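Local coordinates for protein 3-dehydroquinate dehydratase (Enterococcus faecalis, PDB 4PH6) that catalyses the cis-dehydration of 3-dehydroquinate to 3-dehydroshikimate through an imine intermediate, the third step of the chorismate pathway, at residues A[180-183]-A[184-188]. Residues are numbered along the deposited sequence; the frame is centred on the assembly and turned at random.
Sequences DATD and VLTLL
Thr182 and Thr186 meet one turn apart in the first turns of helix 181-197, where Thr186 N donates to Thr182 O at 2.8 Å. The hydroxyl of Thr186 approaches the same carbonyl obliquely, well out of its plane: with chi1 at -62°, OG1 sits beside its own backbone N and 3.0 Å from Thr182 O, though where its single proton goes is not settled. A water donates to Asp183 OD1 at 2.7 Å and also lies near Thr186 OG1, the direction of that second link being open, along a partly exposed edge of the turn. The other carboxylate oxygen, OD2, accepts from Gln179 N, which tethers the Asp183 side chain to the residue preceding the cap.

The looser, solvent-exposed side is at Thr182 and at Asp180, the N-cap: Asp180 OD1 accepts the backbone N-H of Asp183 at 3.2 Å, met nearly along the C-O axis. The next turn is continued by Leu185 N to Ala181 O and by Leu187 N to Asp183 O at 3.0 Å.

Val184, Leu185 and Leu187 form the buried side. Val184 CB lies 3.4 Å from Ala181 O, its CG2 branch turned back beside the backbone N, and the side chain packs on Pro178, Ile214 and Ser207. Leu187 rests on Thr205 and Ser207 of strand 203-207, Thr186 on Gln154 and Ile157 of helix 154-166. Thr182 OG1 bonds to Asn192 of the second subunit, and Leu185 packs on Phe222 of that subunit, so this helix start, which follows strand 171-176 in a beta-alpha-beta unit of the (beta/alpha)8 barrel, joins the barrel wall to the dimer interface.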
loop_
_atom_site.group_PDB
_atom_site.type_symbol
_atom_site.label_atom_id
_atom_site.label_comp_id
_atom_site.label_asym_id
_atom_site.label_seq_id
_atom_site.Cartn_x
_atom_site.Cartn_y
_atom_site.Cartn_z
ATOM N N ASP A 180 6.245 13.016 5.624
ATOM C CA ASP A 180 4.794 13.065 5.438
ATOM C C ASP A 180 4.379 12.062 4.351
ATOM O O ASP A 180 5.228 11.309 3.858
ATOM C CB ASP A 180 4.322 14.479 5.076
ATOM C CG ASP A 180 5.001 15.035 3.826
ATOM O OD1 ASP A 180 5.703 14.292 3.106
ATOM O OD2 ASP A 180 4.782 16.221 3.528
ATOM N N ALA A 181 3.099 12.057 3.960
ATOM C CA ALA A 181 2.611 11.046 3.003
ATOM C C ALA A 181 3.153 11.266 1.588
ATOM O O ALA A 181 3.328 10.306 0.834
ATOM C CB ALA A 181 1.093 11.014 2.977
ATOM N N THR A 182 3.398 12.527 1.234
ATOM C CA THR A 182 4.013 12.876 -0.048
ATOM C C THR A 182 5.369 12.184 -0.260
ATOM O O THR A 182 5.640 11.665 -1.336
ATOM C CB THR A 182 4.216 14.400 -0.166
ATOM O OG1 THR A 182 2.954 15.052 -0.077
ATOM C CG2 THR A 182 4.875 14.773 -1.493
ATOM N N ASP A 183 6.216 12.190 0.765
ATOM C CA ASP A 183 7.524 11.554 0.691
ATOM C C ASP A 183 7.410 10.060 0.383
ATOM O O ASP A 183 8.277 9.479 -0.265
ATOM C CB ASP A 183 8.293 11.735 2.005
ATOM C CG ASP A 183 8.748 13.158 2.241
ATOM O OD1 ASP A 183 8.758 13.981 1.291
ATOM O OD2 ASP A 183 9.111 13.444 3.399
ATOM N N VAL A 184 6.337 9.436 0.864
ATOM C CA VAL A 184 6.149 8.014 0.613
ATOM C C VAL A 184 5.808 7.810 -0.861
ATOM O O VAL A 184 6.298 6.887 -1.498
ATOM C CB VAL A 184 5.047 7.409 1.498
ATOM C CG1 VAL A 184 4.960 5.888 1.267
ATOM C CG2 VAL A 184 5.331 7.719 2.962
ATOM N N LEU A 185 4.984 8.695 -1.402
ATOM C CA LEU A 185 4.675 8.658 -2.816
ATOM C C LEU A 185 5.939 8.903 -3.642
ATOM O O LEU A 185 6.157 8.252 -4.661
ATOM C CB LEU A 185 3.598 9.688 -3.149
ATOM C CG LEU A 185 2.178 9.246 -2.785
ATOM C CD1 LEU A 185 1.180 10.406 -2.959
ATOM C CD2 LEU A 185 1.769 8.056 -3.635
ATOM N N THR A 186 6.760 9.846 -3.191
ATOM C CA THR A 186 8.011 10.150 -3.860
ATOM C C THR A 186 8.852 8.874 -4.014
ATOM O O THR A 186 9.253 8.512 -5.129
ATOM C CB THR A 186 8.807 11.226 -3.090
ATOM O OG1 THR A 186 8.042 12.440 -3.047
ATOM C CG2 THR A 186 10.155 11.479 -3.757
ATOM N N LEU A 187 9.068 8.183 -2.897
ATOM C CA LEU A 187 9.766 6.900 -2.895
ATOM C C LEU A 187 9.096 5.869 -3.823
ATOM O O LEU A 187 9.768 5.247 -4.642
ATOM C CB LEU A 187 9.853 6.355 -1.462
ATOM C CG LEU A 187 10.684 5.088 -1.219
ATOM C CD1 LEU A 187 9.842 3.826 -1.417
ATOM C CD2 LEU A 187 11.928 5.059 -2.111
ATOM N N LEU A 188 7.786 5.670 -3.684
ATOM C CA LEU A 188 7.085 4.688 -4.515
ATOM C C LEU A 188 7.212 5.011 -6.011
ATOM O O LEU A 188 7.473 4.123 -6.812
ATOM C CB LEU A 188 5.611 4.591 -4.111
ATOM C CG LEU A 188 5.354 3.995 -2.726
ATOM C CD1 LEU A 188 3.891 4.073 -2.336
ATOM C CD2 LEU A 188 5.832 2.556 -2.697
HETATM O O HOH W 1 8.660 14.265 -1.411
#